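Local coordinates for uncharacterized protein MJ0690 (Methanocaldococcus jannaschii, PDB 3K32) that is of unknown function but is predicted to be a subunit of a tRNA methyltransferase, and probably has the nucleotide-binding fold of the PP-loop ATP pyrophosphatases, at residues 22-27 with 151-156; 10-15 with 89-94. All coordinates share one frame; numbering follows the deposited sequence.

Interaction 1 (22-27 with 151-156); sequences SAVILK and SEFFIL
V24 and F153 mark the closest approach of the two backbones, with their CA atoms 9.0 Å apart. No hydrogen bond joins the segments, and side chains alone bridge the gap. Segment 22-27 is a regular helical turn, with L26 N bonded to S22 O and K27 N to A23 O. Segment 151-156 changes form half-way. F153 ends the helix, and F154 swings to an extended conformation (psi 147°). This break brings two neighbouring aromatic rings round the same valine.

V24 spreads its two methyls, one for each ring. CG1 lies opposite the backbone N (chi1 173°) and reaches F153. CE1 of F153 is 3.8 Å from CG1 of V24, which meets that ring obliquely. CG2 goes to F154. It comes in at the ring edge, near the ring plane, and CZ of F154 is 3.8 Å from CG2 of V24. The F154 ring is also packed from within its own segment: CB of F153 sits 3.8 Å above one face, over the ring centre. The first bond of the F154 side chain points past helix 22-27 rather than at it, and only the far end of the ring comes close. All three residues are buried and the contact is purely apolar. With an alanine at V24, CE1 of F153 and CZ of F154 would probably lose their aliphatic partner, and a gap would open between helix 17-28 and the two rings.

F154 also packs on S20 and L21 of helix 17-28 and on V196 and L199 of strand 193-199, the antiparallel partner of strand 154-159. F153 makes a cation-pi contact with K201. It also packs on K28 and on L29 of the second subunit, so the contact borders the dimer interface.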
# COMPACT_ATOMS: atom_id res chain seq x y z
N SER B 22 5.34 3.38 8.23
CA SER B 22 4.18 2.50 8.38
C SER B 22 3.47 2.80 9.70
O SER B 22 2.25 2.93 9.73
CB SER B 22 4.53 1.00 8.24
OG SER B 22 5.29 0.52 9.33
N ALA B 23 4.24 2.92 10.78
CA ALA B 23 3.69 3.28 12.09
C ALA B 23 2.83 4.53 11.94
O ALA B 23 1.64 4.51 12.22
CB ALA B 23 4.82 3.55 13.08
N VAL B 24 3.48 5.60 11.48
CA VAL B 24 2.87 6.90 11.32
C VAL B 24 1.58 6.85 10.50
O VAL B 24 0.60 7.48 10.82
CB VAL B 24 3.86 7.86 10.63
CG1 VAL B 24 3.17 9.18 10.29
CG2 VAL B 24 5.06 8.09 11.52
N ILE B 25 1.59 6.09 9.43
CA ILE B 25 0.39 5.99 8.64
C ILE B 25 -0.72 5.31 9.43
O ILE B 25 -1.84 5.83 9.48
CB ILE B 25 0.67 5.27 7.33
CG1 ILE B 25 1.60 6.16 6.49
CG2 ILE B 25 -0.63 4.96 6.59
CD1 ILE B 25 2.12 5.47 5.24
N LEU B 26 -0.42 4.18 10.06
CA LEU B 26 -1.43 3.48 10.85
C LEU B 26 -2.05 4.47 11.85
O LEU B 26 -3.28 4.54 11.99
CB LEU B 26 -0.81 2.29 11.58
CG LEU B 26 -0.90 0.87 10.95
CD1 LEU B 26 -1.58 0.82 9.57
CD2 LEU B 26 0.46 0.18 10.92
N LYS B 27 -1.18 5.26 12.50
CA LYS B 27 -1.65 6.23 13.48
C LYS B 27 -2.53 7.30 12.84
O LYS B 27 -3.52 7.72 13.43
CB LYS B 27 -0.50 6.86 14.25
CG LYS B 27 -0.97 7.94 15.19
CD LYS B 27 0.07 8.29 16.25
CE LYS B 27 -0.44 9.38 17.19
NZ LYS B 27 -1.82 9.10 17.71
N SER B 151 11.49 12.26 4.11
CA SER B 151 12.11 13.54 4.32
C SER B 151 11.09 14.61 4.73
O SER B 151 11.45 15.64 5.30
CB SER B 151 12.93 13.95 3.10
OG SER B 151 12.08 14.29 2.01
N GLU B 152 9.81 14.37 4.47
CA GLU B 152 8.79 15.31 4.91
C GLU B 152 8.41 15.14 6.38
O GLU B 152 8.11 16.11 7.06
CB GLU B 152 7.56 15.25 4.03
CG GLU B 152 7.47 16.41 3.08
CD GLU B 152 6.11 17.06 3.12
OE1 GLU B 152 5.86 17.86 4.04
OE2 GLU B 152 5.28 16.76 2.24
N PHE B 153 8.43 13.90 6.86
CA PHE B 153 8.06 13.64 8.25
C PHE B 153 9.25 13.67 9.21
O PHE B 153 9.12 14.10 10.36
CB PHE B 153 7.35 12.29 8.38
CG PHE B 153 5.89 12.34 8.05
CD1 PHE B 153 4.96 12.56 9.04
CD2 PHE B 153 5.45 12.17 6.76
CE1 PHE B 153 3.62 12.61 8.74
CE2 PHE B 153 4.11 12.22 6.45
CZ PHE B 153 3.19 12.44 7.44
N PHE B 154 10.41 13.23 8.75
CA PHE B 154 11.50 12.96 9.68
C PHE B 154 12.75 13.80 9.48
O PHE B 154 13.10 14.19 8.36
CB PHE B 154 11.87 11.48 9.66
CG PHE B 154 10.70 10.56 9.87
CD1 PHE B 154 10.00 10.56 11.07
CD2 PHE B 154 10.31 9.67 8.88
CE1 PHE B 154 8.92 9.71 11.27
CE2 PHE B 154 9.23 8.79 9.07
CZ PHE B 154 8.53 8.82 10.27
N ILE B 155 13.42 14.08 10.59
CA ILE B 155 14.79 14.53 10.54
C ILE B 155 15.65 13.29 10.40
O ILE B 155 15.47 12.30 11.13
CB ILE B 155 15.16 15.30 11.80
CG1 ILE B 155 14.17 16.44 12.00
CG2 ILE B 155 16.57 15.88 11.66
CD1 ILE B 155 14.26 17.48 10.92
N LEU B 156 16.58 13.32 9.45
CA LEU B 156 17.33 12.12 9.10
C LEU B 156 18.85 12.28 9.18
O LEU B 156 19.39 13.39 9.07
CB LEU B 156 16.94 11.66 7.70
CG LEU B 156 15.45 11.35 7.52
CD1 LEU B 156 15.13 11.09 6.04
CD2 LEU B 156 15.05 10.18 8.40

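Interaction 2 (10-15 with 89-94); sequences HVLFSG and YVHKTV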
# COMPACT_ATOMS: atom_id res chain seq x y z
N HIS B 10 -0.65 -4.38 15.71
CA HIS B 10 0.69 -4.72 16.13
C HIS B 10 1.63 -4.70 14.94
O HIS B 10 1.45 -5.46 13.98
CB HIS B 10 0.69 -6.05 16.89
CG HIS B 10 -0.05 -5.98 18.20
ND1 HIS B 10 -1.42 -6.16 18.28
CD2 HIS B 10 0.37 -5.70 19.45
CE1 HIS B 10 -1.80 -6.01 19.54
NE2 HIS B 10 -0.74 -5.73 20.27
N VAL B 11 2.61 -3.81 15.00
CA VAL B 11 3.44 -3.49 13.85
C VAL B 11 4.87 -3.99 14.02
O VAL B 11 5.63 -3.47 14.83
CB VAL B 11 3.53 -1.97 13.67
CG1 VAL B 11 4.20 -1.62 12.34
CG2 VAL B 11 2.16 -1.33 13.78
N LEU B 12 5.24 -5.00 13.24
CA LEU B 12 6.64 -5.37 13.17
C LEU B 12 7.42 -4.12 12.82
O LEU B 12 7.05 -3.39 11.91
CB LEU B 12 6.85 -6.45 12.11
CG LEU B 12 6.39 -7.82 12.61
CD1 LEU B 12 6.02 -8.73 11.46
CD2 LEU B 12 7.51 -8.43 13.47
N PHE B 13 8.48 -3.87 13.56
CA PHE B 13 9.12 -2.57 13.51
C PHE B 13 10.63 -2.72 13.66
O PHE B 13 11.11 -3.37 14.60
CB PHE B 13 8.51 -1.70 14.60
CG PHE B 13 9.02 -0.29 14.63
CD1 PHE B 13 8.58 0.65 13.71
CD2 PHE B 13 9.92 0.11 15.62
CE1 PHE B 13 9.04 1.96 13.76
CE2 PHE B 13 10.37 1.42 15.68
CZ PHE B 13 9.94 2.34 14.74
N SER B 14 11.37 -2.13 12.73
CA SER B 14 12.83 -2.26 12.70
C SER B 14 13.51 -0.96 13.10
O SER B 14 14.69 -0.95 13.44
CB SER B 14 13.30 -2.61 11.29
OG SER B 14 13.26 -1.44 10.47
N GLY B 15 12.77 0.14 13.02
CA GLY B 15 13.32 1.43 13.37
C GLY B 15 13.80 2.23 12.16
O GLY B 15 14.14 3.40 12.31
N TYR B 89 11.88 -16.68 4.51
CA TYR B 89 11.58 -17.75 5.44
C TYR B 89 11.37 -17.23 6.87
O TYR B 89 10.43 -17.65 7.54
CB TYR B 89 12.64 -18.87 5.42
CG TYR B 89 12.59 -19.68 6.69
CD1 TYR B 89 11.61 -20.65 6.88
CD2 TYR B 89 13.48 -19.43 7.73
CE1 TYR B 89 11.53 -21.37 8.08
CE2 TYR B 89 13.41 -20.14 8.92
CZ TYR B 89 12.44 -21.10 9.09
OH TYR B 89 12.39 -21.80 10.28
N VAL B 90 12.25 -16.35 7.33
CA VAL B 90 12.15 -15.82 8.69
C VAL B 90 10.86 -15.01 8.86
O VAL B 90 10.06 -15.28 9.76
CB VAL B 90 13.35 -14.93 9.06
CG1 VAL B 90 13.18 -14.34 10.46
CG2 VAL B 90 14.66 -15.69 8.95
N HIS B 91 10.66 -14.03 7.99
CA HIS B 91 9.51 -13.13 8.10
C HIS B 91 8.17 -13.88 8.05
O HIS B 91 7.26 -13.61 8.85
CB HIS B 91 9.58 -12.04 7.02
CG HIS B 91 8.55 -10.96 7.20
ND1 HIS B 91 8.69 -9.94 8.11
CD2 HIS B 91 7.36 -10.75 6.58
CE1 HIS B 91 7.64 -9.14 8.04
NE2 HIS B 91 6.82 -9.62 7.13
N LYS B 92 8.05 -14.82 7.12
CA LYS B 92 6.90 -15.71 7.08
C LYS B 92 6.71 -16.47 8.39
O LYS B 92 5.59 -16.64 8.86
CB LYS B 92 7.06 -16.72 5.95
CG LYS B 92 6.82 -16.14 4.57
CD LYS B 92 6.87 -17.24 3.53
CE LYS B 92 6.57 -16.70 2.15
NZ LYS B 92 6.99 -17.66 1.09
N THR B 93 7.80 -16.91 8.98
CA THR B 93 7.73 -17.70 10.18
C THR B 93 7.31 -16.81 11.33
O THR B 93 6.47 -17.17 12.16
CB THR B 93 9.08 -18.36 10.46
OG1 THR B 93 9.45 -19.18 9.34
CG2 THR B 93 9.02 -19.21 11.72
N VAL B 94 7.89 -15.62 11.36
CA VAL B 94 7.44 -14.64 12.33
C VAL B 94 5.93 -14.35 12.20
O VAL B 94 5.19 -14.41 13.18
CB VAL B 94 8.28 -13.37 12.25
CG1 VAL B 94 7.63 -12.24 13.04
CG2 VAL B 94 9.71 -13.66 12.75
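CE1 of the H91 imidazole lies 3.8 Å from CD1 of L12, which approaches the ring obliquely. The two ring nitrogens of H91 bond outside the segments, ND1 to the Y169 hydroxyl and NE2 to D107 OD2, which should fix the rotation of the ring. Two further rings are covered from within their own segments. G15 N lies 3.7 Å above one face of F13, over the centre. T93 OG1 lies 3.3 Å above one face of Y89, toward its rim. T93 OG1 donates to Y89 O at 2.6 Å, tilted 28° from the carbonyl plane, and T93 N reaches the same oxygen from the opposite face.

Strand 8-12 runs into S14, G15 and G16, the start of the SGGxDS signature of PP-loop ATP pyrophosphatases. In those relatives the loop binds the phosphates of ATP. G15 has a positive phi of 97°, where a CB would jam against the preceding carbonyl O.

L12, at the end of the strand, points at helix 84-98 and divides its methyls. CD2 of L12 packs on CG1 of V94 at 3.8 Å. CG1 of V94 is also 4.2 Å from CD1 of L12. I38 of strand 32-39 touches both L12 and V94.

From the N terminus, strand 8-12 and the PP-loop give the first half of interaction 2, and helix 17-28 follows at once with the first half of interaction 1. Helix 84-98 then closes interaction 2. The end of helix 143-153 and the start of strand 154-159 close interaction 1 later, so the two contacts cross. Their centres are 19 Å apart, but V11 CG2 packs on L26 CD2 at 3.7 Å. Strand 8-12 is the middle strand of the parallel sheet. V11 faces helix 17-28, and L12 faces helix 84-98. Interaction 1 carries the connection onward from helix 17-28 to the antiparallel pair 154-159 and 193-199.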